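Local coordinates for 3-oxoacyl-[acyl-carrier protein] synthase (Thermus thermophilus, PDB 1UB7) that probably catalyses the first condensation of fatty acid synthesis, joining an acetyl group from acetyl-CoA to two carbons of malonyl-ACP, and works as a homodimer, at residues A185-H190 with Y208-E213; L123-L128 with V164-E169; T224-A229 with L302-G307; V77-P82 with A103-A108; A57-L62 with Q94-L99. All blocks are in the same frame, centred on the assembly; numbering follows the deposited sequence.

Contact 1 (A185-H190 with Y208-E213)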
# COMPACT_ATOMS: atom_id res chain seq x y z
N ALA A 185 -9.83 -2.17 15.39
CA ALA A 185 -9.72 -1.01 14.50
C ALA A 185 -10.19 0.26 15.20
O ALA A 185 -9.75 1.36 14.87
CB ALA A 185 -10.55 -1.26 13.24
N LYS A 186 -11.09 0.10 16.17
CA LYS A 186 -11.64 1.23 16.94
C LYS A 186 -10.65 1.83 17.94
O LYS A 186 -10.83 2.95 18.41
CB LYS A 186 -12.89 0.76 17.69
CG LYS A 186 -12.68 -0.57 18.39
CD LYS A 186 -13.76 -0.87 19.41
CE LYS A 186 -13.67 -2.33 19.86
NZ LYS A 186 -12.28 -2.73 20.23
N GLU A 187 -9.59 1.07 18.25
CA GLU A 187 -8.56 1.47 19.21
C GLU A 187 -7.58 2.53 18.73
O GLU A 187 -6.93 3.20 19.54
CB GLU A 187 -7.77 0.23 19.65
CG GLU A 187 -8.67 -0.94 20.02
CD GLU A 187 -9.48 -0.68 21.27
OE1 GLU A 187 -9.85 0.49 21.53
OE2 GLU A 187 -9.78 -1.66 22.00
N LEU A 188 -7.46 2.68 17.41
CA LEU A 188 -6.55 3.66 16.82
C LEU A 188 -6.98 3.88 15.37
O LEU A 188 -7.07 2.93 14.60
CB LEU A 188 -5.10 3.16 16.89
CG LEU A 188 -3.97 4.03 16.33
CD1 LEU A 188 -4.00 5.43 16.94
CD2 LEU A 188 -2.64 3.36 16.60
N TYR A 189 -7.24 5.14 15.00
CA TYR A 189 -7.68 5.46 13.65
C TYR A 189 -7.80 6.96 13.31
O TYR A 189 -7.64 7.84 14.16
CB TYR A 189 -9.04 4.79 13.38
CG TYR A 189 -10.15 5.25 14.32
CD1 TYR A 189 -10.67 6.55 14.22
CD2 TYR A 189 -10.63 4.42 15.33
CE1 TYR A 189 -11.65 7.00 15.10
CE2 TYR A 189 -11.61 4.86 16.22
CZ TYR A 189 -12.11 6.15 16.10
OH TYR A 189 -13.07 6.61 16.98
N HIS A 190 -8.07 7.21 12.04
CA HIS A 190 -8.29 8.54 11.47
C HIS A 190 -8.94 8.26 10.11
O HIS A 190 -8.28 7.81 9.16
CB HIS A 190 -6.97 9.30 11.27
CG HIS A 190 -7.14 10.62 10.58
ND1 HIS A 190 -7.52 10.74 9.26
CD2 HIS A 190 -7.01 11.89 11.05
CE1 HIS A 190 -7.61 12.02 8.94
NE2 HIS A 190 -7.31 12.74 10.01
N TYR A 208 -7.52 9.63 16.59
CA TYR A 208 -8.02 9.12 17.87
C TYR A 208 -7.22 7.91 18.35
O TYR A 208 -6.81 7.06 17.55
CB TYR A 208 -9.50 8.72 17.76
CG TYR A 208 -9.95 7.86 18.92
CD1 TYR A 208 -10.09 8.41 20.20
CD2 TYR A 208 -10.15 6.49 18.77
CE1 TYR A 208 -10.41 7.62 21.29
CE2 TYR A 208 -10.47 5.68 19.86
CZ TYR A 208 -10.60 6.25 21.12
OH TYR A 208 -10.89 5.47 22.21
N MET A 209 -7.01 7.81 19.67
CA MET A 209 -6.27 6.69 20.24
C MET A 209 -6.74 6.26 21.64
O MET A 209 -6.94 7.08 22.54
CB MET A 209 -4.76 7.03 20.29
CG MET A 209 -3.85 5.81 20.49
SD MET A 209 -2.07 6.20 20.68
CE MET A 209 -1.47 6.17 18.96
N ASN A 210 -6.92 4.95 21.80
CA ASN A 210 -7.33 4.33 23.06
C ASN A 210 -6.01 3.83 23.66
O ASN A 210 -5.72 2.63 23.62
CB ASN A 210 -8.26 3.14 22.79
CG ASN A 210 -8.94 2.60 24.04
OD1 ASN A 210 -8.29 2.30 25.05
ND2 ASN A 210 -10.26 2.46 23.98
N GLY A 211 -5.22 4.75 24.18
CA GLY A 211 -3.92 4.40 24.76
C GLY A 211 -3.83 3.20 25.68
O GLY A 211 -2.92 2.37 25.55
N ARG A 212 -4.76 3.08 26.62
CA ARG A 212 -4.76 1.99 27.59
C ARG A 212 -4.73 0.59 26.98
O ARG A 212 -3.98 -0.28 27.43
CB ARG A 212 -5.96 2.14 28.53
CG ARG A 212 -5.85 3.31 29.53
CD ARG A 212 -5.57 4.65 28.83
NE ARG A 212 -6.65 5.10 27.94
CZ ARG A 212 -6.60 6.20 27.19
NH1 ARG A 212 -5.53 6.97 27.22
NH2 ARG A 212 -7.64 6.53 26.43
N GLU A 213 -5.53 0.39 25.94
CA GLU A 213 -5.58 -0.91 25.28
C GLU A 213 -4.38 -1.05 24.35
O GLU A 213 -3.79 -2.13 24.24
CB GLU A 213 -6.88 -1.06 24.48
CG GLU A 213 -8.13 -0.99 25.33
CD GLU A 213 -8.09 -1.96 26.50
OE1 GLU A 213 -7.88 -3.18 26.27
OE2 GLU A 213 -8.27 -1.51 27.66
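Tyr189 and Tyr208 form the hydrogen-bonded pair of a short antiparallel strand pair, which His190 extends into a strand of the second subunit, set at the point where the chain enters helix 211-233. Tyr208 N gives a nearly straight bond to Tyr189 O (3.0 Å), and Tyr189 N returns one to Tyr208 O (3.2 Å). Beyond the non-hydrogen-bonded pair Leu188 and Met209, Asn210 N donates to Glu187 O (2.9 Å). On the face carrying the tyrosines the two rings meet obliquely, their planes 42° apart, with Tyr208 CD2 set 3.3 Å from Tyr189 CZ. Tyr189 has CG wedged between its own N and carbonyl carbon (chi1 61°), which swings its ring back across that of Tyr208, where Tyr208 CB makes an off-centre CH-pi contact. The edge of the Tyr208 ring meets Lys186 O, with CE2 3.1 Å away. Replacing Tyr189 by an alanine is likely to open a gap beside Tyr208 CD2 and leave that ring freer to turn. On the other face Leu188 and Met209 run side by side, methyls CD1 and CE meeting, and Met209 lies about 6 Å, side chain to side chain, from the predicted active-site Asn276. Asn210 is the N-cap, its OD1 weakly accepting from Glu213 N. Backbone bonds thus fix the register, and that to Asn210 N ties the helix cap to the residue just before strand 188-191.

Contact 2 (L123-L128 with V164-E169)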
# COMPACT_ATOMS: atom_id res chain seq x y z
N LEU A 123 9.88 -9.63 -3.20
CA LEU A 123 10.13 -9.14 -4.56
C LEU A 123 11.53 -9.53 -5.05
O LEU A 123 11.68 -10.03 -6.17
CB LEU A 123 10.00 -7.62 -4.62
CG LEU A 123 8.63 -7.00 -4.37
CD1 LEU A 123 8.72 -5.46 -4.54
CD2 LEU A 123 7.61 -7.58 -5.36
N VAL A 124 12.55 -9.29 -4.23
CA VAL A 124 13.92 -9.64 -4.62
C VAL A 124 14.09 -11.16 -4.77
O VAL A 124 14.66 -11.64 -5.76
CB VAL A 124 14.94 -9.13 -3.57
CG1 VAL A 124 16.34 -9.62 -3.94
CG2 VAL A 124 14.91 -7.62 -3.50
N GLU A 125 13.58 -11.91 -3.80
CA GLU A 125 13.67 -13.35 -3.80
C GLU A 125 12.89 -14.02 -4.93
O GLU A 125 13.33 -15.05 -5.45
CB GLU A 125 13.20 -13.92 -2.46
CG GLU A 125 14.10 -13.54 -1.27
CD GLU A 125 15.54 -13.96 -1.48
OE1 GLU A 125 15.75 -15.14 -1.83
OE2 GLU A 125 16.46 -13.13 -1.29
N ALA A 126 11.75 -13.44 -5.31
CA ALA A 126 10.94 -14.01 -6.39
C ALA A 126 11.45 -13.50 -7.71
O ALA A 126 10.95 -13.85 -8.77
CB ALA A 126 9.46 -13.65 -6.22
N GLY A 127 12.47 -12.65 -7.64
CA GLY A 127 13.04 -12.12 -8.85
C GLY A 127 12.22 -11.08 -9.56
O GLY A 127 12.47 -10.82 -10.74
N LEU A 128 11.25 -10.46 -8.89
CA LEU A 128 10.46 -9.43 -9.59
C LEU A 128 11.21 -8.10 -9.57
O LEU A 128 10.92 -7.21 -10.36
CB LEU A 128 9.08 -9.27 -8.97
CG LEU A 128 8.12 -10.48 -9.03
CD1 LEU A 128 6.77 -10.06 -8.50
CD2 LEU A 128 7.99 -10.99 -10.46
N VAL A 164 16.80 -2.70 -0.34
CA VAL A 164 16.86 -4.13 -0.07
C VAL A 164 17.35 -4.84 -1.34
O VAL A 164 16.88 -4.56 -2.45
CB VAL A 164 15.48 -4.68 0.36
CG1 VAL A 164 15.53 -6.17 0.52
CG2 VAL A 164 15.06 -4.03 1.68
N GLY A 165 18.32 -5.75 -1.17
CA GLY A 165 18.85 -6.48 -2.30
C GLY A 165 19.60 -7.75 -1.90
O GLY A 165 19.69 -8.07 -0.71
N LYS A 166 20.14 -8.47 -2.88
CA LYS A 166 20.88 -9.70 -2.57
C LYS A 166 22.13 -9.36 -1.77
O LYS A 166 22.85 -8.42 -2.12
CB LYS A 166 21.30 -10.42 -3.85
CG LYS A 166 20.15 -11.00 -4.69
CD LYS A 166 19.55 -12.28 -4.10
CE LYS A 166 18.58 -12.92 -5.09
NZ LYS A 166 18.11 -14.27 -4.68
N VAL A 167 22.38 -10.10 -0.70
CA VAL A 167 23.58 -9.89 0.12
C VAL A 167 24.39 -11.20 0.18
O VAL A 167 23.88 -12.28 -0.13
CB VAL A 167 23.25 -9.43 1.56
CG1 VAL A 167 22.75 -8.01 1.54
CG2 VAL A 167 22.23 -10.36 2.20
N ARG A 168 25.65 -11.09 0.59
CA ARG A 168 26.51 -12.26 0.67
C ARG A 168 25.96 -13.40 1.53
O ARG A 168 25.14 -13.19 2.44
CB ARG A 168 27.91 -11.85 1.15
CG ARG A 168 28.81 -11.37 0.01
CD ARG A 168 30.20 -10.93 0.45
NE ARG A 168 30.20 -9.62 1.10
CZ ARG A 168 30.22 -9.43 2.41
NH1 ARG A 168 30.26 -10.46 3.24
NH2 ARG A 168 30.21 -8.20 2.91
N GLU A 169 26.40 -14.61 1.19
CA GLU A 169 26.01 -15.82 1.89
C GLU A 169 26.22 -15.61 3.39
O GLU A 169 27.30 -15.21 3.81
CB GLU A 169 26.88 -16.98 1.39
CG GLU A 169 26.58 -18.32 2.04
CD GLU A 169 25.20 -18.84 1.70
OE1 GLU A 169 24.94 -19.10 0.51
OE2 GLU A 169 24.37 -18.97 2.63
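Val124, on the last turn of helix 112-125, directs its CB at the end of strand 158-165, and its two methyls divide the work. CG2 reaches back to Val164, lying 3.8 Å from Val164 O and somewhat farther from Val164 CG1. CG1, anti to the backbone N (chi1 175°), is turned to the residue after the strand: it sits 4.1 Å from Lys166 N and at the same distance from Lys166 CG. The lysine chain, bent at chi2 (-76°), slides past this methyl in the opposite direction, so that its CD and CE also skirt Val124 CG1. Its ammonium ends near Glu125 in a long salt bridge, Lys166 NZ to Glu125 OE1 at 3.8 Å, which probably adds little more than a loose electrostatic pull. The firmer partner of that carboxylate is Ser2, whose backbone N bonds to Glu125 OE2. Gly127, with positive phi, closes the helix in a Schellman motif, Leu128 N donating to Leu123 O at 2.8 Å. The helix end therefore lies against the inner strands 158-165 and 131-138 of the five-stranded sheet, where Val132 touches Val124, while Glu125 and Ala126 pack against the second subunit through Ala126 and Ala122 of that chain.

Contact 3 (T224-A229 with L302-G307)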
# COMPACT_ATOMS: atom_id res chain seq x y z
N THR A 224 5.81 -11.40 22.08
CA THR A 224 5.56 -12.66 21.37
C THR A 224 6.27 -12.66 20.02
O THR A 224 7.06 -13.56 19.71
CB THR A 224 4.04 -12.87 21.10
OG1 THR A 224 3.33 -12.90 22.34
CG2 THR A 224 3.80 -14.19 20.35
N ALA A 225 5.98 -11.63 19.23
CA ALA A 225 6.56 -11.46 17.90
C ALA A 225 8.07 -11.59 17.94
O ALA A 225 8.66 -12.36 17.18
CB ALA A 225 6.17 -10.09 17.34
N THR A 226 8.68 -10.83 18.84
CA THR A 226 10.13 -10.83 18.99
C THR A 226 10.68 -12.23 19.18
O THR A 226 11.59 -12.65 18.46
CB THR A 226 10.56 -9.98 20.19
OG1 THR A 226 9.99 -8.66 20.08
CG2 THR A 226 12.08 -9.86 20.23
N LEU A 227 10.11 -12.96 20.13
CA LEU A 227 10.59 -14.32 20.39
C LEU A 227 10.31 -15.23 19.20
O LEU A 227 11.16 -16.05 18.81
CB LEU A 227 9.94 -14.88 21.65
CG LEU A 227 10.52 -14.24 22.92
CD1 LEU A 227 9.72 -14.64 24.16
CD2 LEU A 227 11.97 -14.65 23.05
N GLU A 228 9.12 -15.07 18.61
CA GLU A 228 8.70 -15.87 17.47
C GLU A 228 9.69 -15.65 16.33
O GLU A 228 10.16 -16.59 15.69
CB GLU A 228 7.31 -15.43 17.04
CG GLU A 228 6.55 -16.44 16.22
CD GLU A 228 5.21 -15.90 15.76
OE1 GLU A 228 4.58 -15.15 16.53
OE2 GLU A 228 4.79 -16.25 14.63
N ALA A 229 10.01 -14.38 16.08
CA ALA A 229 10.96 -14.03 15.03
C ALA A 229 12.34 -14.60 15.34
O ALA A 229 12.94 -15.28 14.50
CB ALA A 229 11.04 -12.53 14.89
N LEU A 302 17.20 -7.26 15.63
CA LEU A 302 15.80 -7.57 15.65
C LEU A 302 15.01 -6.30 15.56
O LEU A 302 15.29 -5.34 16.29
CB LEU A 302 15.39 -8.30 16.93
CG LEU A 302 13.87 -8.45 16.93
CD1 LEU A 302 13.52 -9.86 17.32
CD2 LEU A 302 13.21 -7.39 17.84
N LEU A 303 14.02 -6.31 14.68
CA LEU A 303 13.14 -5.17 14.46
C LEU A 303 11.75 -5.64 14.86
O LEU A 303 11.38 -6.79 14.57
CB LEU A 303 13.13 -4.76 12.98
CG LEU A 303 14.47 -4.56 12.27
CD1 LEU A 303 14.23 -4.25 10.80
CD2 LEU A 303 15.26 -3.43 12.92
N VAL A 304 10.98 -4.77 15.51
CA VAL A 304 9.65 -5.14 15.94
C VAL A 304 8.80 -3.88 16.04
O VAL A 304 9.29 -2.83 16.46
CB VAL A 304 9.70 -5.89 17.31
CG1 VAL A 304 10.30 -4.99 18.39
CG2 VAL A 304 8.30 -6.35 17.72
N SER A 305 7.53 -3.98 15.65
CA SER A 305 6.62 -2.83 15.70
C SER A 305 5.16 -3.25 15.85
O SER A 305 4.77 -4.37 15.52
CB SER A 305 6.79 -1.96 14.44
OG SER A 305 5.91 -0.84 14.46
N PHE A 306 4.36 -2.32 16.35
CA PHE A 306 2.94 -2.53 16.59
C PHE A 306 2.27 -1.23 16.17
O PHE A 306 2.94 -0.20 16.09
CB PHE A 306 2.68 -2.72 18.09
CG PHE A 306 3.10 -1.54 18.93
CD1 PHE A 306 4.41 -1.43 19.41
CD2 PHE A 306 2.20 -0.49 19.18
CE1 PHE A 306 4.83 -0.29 20.14
CE2 PHE A 306 2.61 0.66 19.90
CZ PHE A 306 3.93 0.75 20.38
N GLY A 307 0.96 -1.25 15.94
CA GLY A 307 0.29 -0.02 15.56
C GLY A 307 -1.15 -0.20 15.14
O GLY A 307 -1.77 -1.24 15.40
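Thr226, Leu302 and Val304 carry an almost wholly apolar contact between helix 224-229 and strand 302-307, whose axes approach to 8.7 Å at an angle of 148°. The methyl contacts come first. Thr226 CG2 meets Leu302 CD1, at a modelled 3.2 Å that is too short to be taken literally, and also meets Leu302 CD2 at 3.6 Å, so that the threonine methyl faces the fork of the leucine; the two side chains cross at about a right angle. Ala229 CB, a turn farther along the helix, touches the same CD1 at 4.4 Å, and Ala225 CB reaches Val304 CG2 at 4.3 Å. These two alanines point toward the strand, and their small side chains let the helix lie close to it. A second kind of meeting sets a hydroxyl against a methyl: with Thr226 OG1 anti to its carbonyl carbon (chi1 -53°), that oxygen lies 3.7 Å from Val304 CG2, in van der Waals contact. Strand 302-307 is flanked in its sheet by strands 242-245 and 311-318, and the helix spans all three: Phe243 receives Thr226, while Ala314 receives both Ala225 and Ala229, placing helix 211-233 on this face of the C-terminal sheet, roughly antiparallel to strand 302-307.

Contact 4 (V77-P82 with A103-A108)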
# COMPACT_ATOMS: atom_id res chain seq x y z
N VAL A 77 6.68 3.01 -0.54
CA VAL A 77 6.68 3.99 0.54
C VAL A 77 5.69 3.57 1.62
O VAL A 77 4.48 3.54 1.40
CB VAL A 77 6.29 5.40 0.04
CG1 VAL A 77 5.99 6.31 1.23
CG2 VAL A 77 7.45 6.01 -0.79
N ALA A 78 6.19 3.19 2.78
CA ALA A 78 5.29 2.83 3.86
C ALA A 78 4.96 4.13 4.56
O ALA A 78 5.84 4.80 5.11
CB ALA A 78 5.97 1.88 4.83
N THR A 79 3.69 4.51 4.50
CA THR A 79 3.23 5.75 5.11
C THR A 79 1.75 5.64 5.42
O THR A 79 1.08 4.73 4.94
CB THR A 79 3.44 6.96 4.17
OG1 THR A 79 3.10 8.18 4.86
CG2 THR A 79 2.56 6.83 2.91
N ASN A 80 1.26 6.57 6.22
CA ASN A 80 -0.16 6.61 6.57
C ASN A 80 -0.64 8.05 6.39
O ASN A 80 -1.78 8.39 6.72
CB ASN A 80 -0.38 6.12 8.00
CG ASN A 80 -0.04 4.64 8.17
OD1 ASN A 80 -0.82 3.76 7.79
ND2 ASN A 80 1.12 4.37 8.74
N THR A 81 0.25 8.90 5.88
CA THR A 81 -0.08 10.29 5.62
C THR A 81 0.45 10.69 4.24
O THR A 81 1.17 11.67 4.12
CB THR A 81 0.52 11.26 6.70
OG1 THR A 81 1.94 11.10 6.79
CG2 THR A 81 -0.12 10.99 8.07
N PRO A 82 0.07 9.96 3.18
CA PRO A 82 0.54 10.31 1.84
C PRO A 82 0.03 11.68 1.38
O PRO A 82 -1.04 12.14 1.80
CB PRO A 82 0.01 9.16 0.98
CG PRO A 82 -1.31 8.88 1.64
CD PRO A 82 -0.97 8.90 3.11
N ALA A 103 6.15 1.51 -8.56
CA ALA A 103 6.03 2.17 -7.26
C ALA A 103 4.64 2.16 -6.64
O ALA A 103 3.64 2.27 -7.34
CB ALA A 103 6.49 3.63 -7.40
N TYR A 104 4.59 2.04 -5.32
CA TYR A 104 3.32 2.09 -4.64
C TYR A 104 3.45 2.42 -3.16
O TYR A 104 4.51 2.24 -2.57
CB TYR A 104 2.61 0.76 -4.82
CG TYR A 104 3.18 -0.40 -4.03
CD1 TYR A 104 2.86 -0.58 -2.68
CD2 TYR A 104 3.97 -1.37 -4.65
CE1 TYR A 104 3.30 -1.70 -1.98
CE2 TYR A 104 4.42 -2.49 -3.96
CZ TYR A 104 4.08 -2.65 -2.63
OH TYR A 104 4.52 -3.77 -1.96
N ASP A 105 2.38 2.94 -2.57
CA ASP A 105 2.39 3.24 -1.13
C ASP A 105 1.77 2.06 -0.40
O ASP A 105 0.83 1.45 -0.89
CB ASP A 105 1.56 4.49 -0.80
CG ASP A 105 2.17 5.75 -1.33
OD1 ASP A 105 3.36 5.69 -1.71
OD2 ASP A 105 1.48 6.80 -1.37
N LEU A 106 2.31 1.74 0.76
CA LEU A 106 1.81 0.65 1.57
C LEU A 106 1.24 1.23 2.89
O LEU A 106 1.95 1.88 3.65
CB LEU A 106 2.96 -0.33 1.85
CG LEU A 106 2.68 -1.62 2.65
CD1 LEU A 106 3.69 -2.72 2.28
CD2 LEU A 106 2.72 -1.30 4.16
N LEU A 107 -0.06 1.02 3.13
CA LEU A 107 -0.67 1.52 4.36
C LEU A 107 -0.98 0.37 5.31
O LEU A 107 -1.82 -0.48 5.02
CB LEU A 107 -1.95 2.29 4.06
CG LEU A 107 -1.74 3.71 3.55
CD1 LEU A 107 -0.80 3.71 2.34
CD2 LEU A 107 -3.06 4.29 3.19
N ALA A 108 -0.28 0.33 6.45
CA ALA A 108 -0.47 -0.71 7.44
C ALA A 108 -0.12 -0.20 8.85
O ALA A 108 0.32 -0.94 9.71
CB ALA A 108 0.40 -1.92 7.09
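Strands 72-78 and 102-107 are the two parallel strands of a beta-alpha-beta unit, and their C-terminal ends meet here near the predicted catalytic residues. Val77 pairs with Asp105 and Ala78 with Leu106. Val77 N donates to Tyr104 O (3.1 Å), Leu106 N to Val77 O (2.9 Å) and Thr79 N to Leu106 O (3.3 Å). On one face Val77 and Asp105 lie side by side, Asp105 OD1 coming to 3.4 Å from Val77 CB, while OD2 touches Pro82 CB at 3.6 Å. With CG anti to its carbonyl carbon (chi1 -68°), Asp105 lays its carboxylate beside Val77, and the group bonds to the first backbone N-H groups of helix 89-96, OD2 to Thr89 N and OD1 to Ala90 N. The connecting helix of the unit is thus fastened at its N-terminal end to the strand that follows it, where its dipole would probably favour the charged carboxylate. Strand 102-107 is the outermost strand of its sheet within the chain, but Asp105 and Leu107 pair with an antiparallel strand of the second subunit, so the sheet continues across the dimer, as is usual in the thiolase-like fold. Thr79 OG1 accepts from Thr81 N in an ST turn and is also bonded to Ala137 O. Leu107 packs CG against Thr79 O at 3.3 Å. Asn80 ND2 bonds to Glu138, and its OD1 accepts from Gly109 N, the residue before the predicted active-site Cys110.

Contact 5 (A57-L62 with Q94-L99)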
# COMPACT_ATOMS: atom_id res chain seq x y z
N ALA A 57 15.08 11.67 3.05
CA ALA A 57 15.63 10.45 3.63
C ALA A 57 16.45 9.73 2.57
O ALA A 57 17.50 9.19 2.86
CB ALA A 57 14.52 9.55 4.14
N VAL A 58 15.97 9.73 1.33
CA VAL A 58 16.73 9.04 0.29
C VAL A 58 18.03 9.81 -0.03
O VAL A 58 19.07 9.18 -0.31
CB VAL A 58 15.90 8.83 -1.00
CG1 VAL A 58 16.75 8.10 -2.04
CG2 VAL A 58 14.66 8.00 -0.68
N GLU A 59 17.99 11.14 0.01
CA GLU A 59 19.21 11.93 -0.24
C GLU A 59 20.27 11.57 0.80
O GLU A 59 21.45 11.44 0.49
CB GLU A 59 18.93 13.43 -0.17
CG GLU A 59 18.27 13.97 -1.40
CD GLU A 59 17.64 15.33 -1.19
OE1 GLU A 59 17.71 15.84 -0.06
OE2 GLU A 59 17.07 15.88 -2.16
N ASP A 60 19.84 11.40 2.05
CA ASP A 60 20.77 11.05 3.09
C ASP A 60 21.37 9.68 2.76
O ASP A 60 22.57 9.45 2.92
CB ASP A 60 20.06 11.04 4.46
CG ASP A 60 21.00 10.73 5.60
OD1 ASP A 60 22.03 11.45 5.74
OD2 ASP A 60 20.74 9.77 6.35
N LEU A 61 20.51 8.76 2.31
CA LEU A 61 20.93 7.41 1.92
C LEU A 61 22.01 7.53 0.84
O LEU A 61 23.03 6.84 0.87
CB LEU A 61 19.72 6.63 1.38
CG LEU A 61 19.93 5.15 0.99
CD1 LEU A 61 18.62 4.38 1.16
CD2 LEU A 61 20.44 5.05 -0.46
N LEU A 62 21.78 8.42 -0.12
CA LEU A 62 22.73 8.65 -1.19
C LEU A 62 24.03 9.33 -0.72
O LEU A 62 25.09 9.06 -1.28
CB LEU A 62 22.05 9.45 -2.30
CG LEU A 62 21.12 8.55 -3.11
CD1 LEU A 62 20.56 9.33 -4.28
CD2 LEU A 62 21.88 7.32 -3.63
N GLN A 94 10.02 7.89 -7.10
CA GLN A 94 10.58 7.28 -8.31
C GLN A 94 10.98 8.37 -9.32
O GLN A 94 12.06 8.32 -9.92
CB GLN A 94 9.55 6.32 -8.92
CG GLN A 94 9.88 5.83 -10.32
CD GLN A 94 9.54 6.86 -11.36
OE1 GLN A 94 8.42 7.38 -11.37
NE2 GLN A 94 10.49 7.17 -12.24
N ALA A 95 10.10 9.35 -9.49
CA ALA A 95 10.34 10.46 -10.42
C ALA A 95 11.55 11.29 -9.97
O ALA A 95 12.51 11.47 -10.73
CB ALA A 95 9.07 11.35 -10.49
N ARG A 96 11.49 11.78 -8.73
CA ARG A 96 12.54 12.58 -8.14
C ARG A 96 13.93 12.01 -8.39
O ARG A 96 14.86 12.73 -8.74
CB ARG A 96 12.31 12.74 -6.64
CG ARG A 96 13.52 13.24 -5.85
CD ARG A 96 13.89 14.69 -6.17
NE ARG A 96 15.11 15.10 -5.47
CZ ARG A 96 16.36 14.81 -5.86
NH1 ARG A 96 16.58 14.10 -6.97
NH2 ARG A 96 17.39 15.22 -5.13
N PHE A 97 14.09 10.71 -8.22
CA PHE A 97 15.40 10.14 -8.44
C PHE A 97 15.57 9.51 -9.83
O PHE A 97 16.52 8.77 -10.08
CB PHE A 97 15.69 9.16 -7.32
CG PHE A 97 15.78 9.83 -5.98
CD1 PHE A 97 16.95 10.47 -5.59
CD2 PHE A 97 14.66 9.92 -5.15
CE1 PHE A 97 17.00 11.20 -4.39
CE2 PHE A 97 14.69 10.64 -3.96
CZ PHE A 97 15.87 11.29 -3.57
N GLY A 98 14.64 9.84 -10.73
CA GLY A 98 14.69 9.33 -12.09
C GLY A 98 14.97 7.84 -12.24
O GLY A 98 15.82 7.44 -13.04
N LEU A 99 14.23 7.02 -11.50
CA LEU A 99 14.39 5.57 -11.55
C LEU A 99 13.46 4.88 -12.55
O LEU A 99 12.35 5.36 -12.83
CB LEU A 99 14.11 4.96 -10.18
CG LEU A 99 14.79 5.54 -8.97
CD1 LEU A 99 14.30 4.79 -7.72
CD2 LEU A 99 16.29 5.42 -9.15
O HOH W 1 14.18 16.68 -3.64
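Phe97 turns its CG anti to the carbonyl carbon (chi1 -64°), which points the ring out of the end of helix 89-96 toward helix 50-64, while Val58 holds CG1 anti to its backbone N and so sets that methyl over the ring. The result is a CH-pi contact, with Val58 CG1 3.8 Å from the Phe97 centroid and 17° off the ring normal; Val58 CB adds a contact to Phe97 CZ at 3.6 Å. Leu62, a turn later, slides past the ring in the opposite direction and brings CD1 to 4.0 Å from Phe97 CD1. The other face of the ring is covered by the aliphatic CG of Arg96, so the phenyl group is sandwiched between a valine methyl and an arginine methylene. Exchanging Phe97 for an alanine would probably leave Val58 CG1 and Leu62 CD1 without the ring they pack on and open a gap beneath the Arg96 chain. The bend of Arg96 at chi2 carries its guanidinium over the edge of the ring, with Phe97 CE1 against one face, to reach Glu59. Arg96 NH2 donates to the anti lone pair of Glu59 OE2 at 3.1 Å in a salt bridge of one bond, the carboxylate and guanidinium planes being 58° apart. A water accepts from Arg96 NE at 2.6 Å and donates weakly to Glu59 OE2. Gly98, with positive phi, completes the Schellman motif that ends the helix. Apolar packing by Phe97 is therefore roofed on the surface by an ion pair, whose single direct bond and water bridge are likely to make it adaptable.

How the contacts relate
From the N terminus, helix 50-64 supplies the first half of contact 5 and strand 72-78 the first half of contact 4; the second halves follow in the same order, so the two loops cross, contact 5 joining helix 50-64 to the end of helix 89-96, contact 4 joining parallel strands 72-78 and 102-107. Contact 2 then closes its own loop in series, bringing the end of helix 112-125 to strand 158-165 of the same sheet as contact 4. Next, contact 1 closes the short excursion leading to helix 211-233. Contact 3 closes last, tying that helix to the C-terminal sheet; it meets contact 1 where Leu188 packs on Gly307. Contacts 1, 2, 4 and 5 also touch the second subunit.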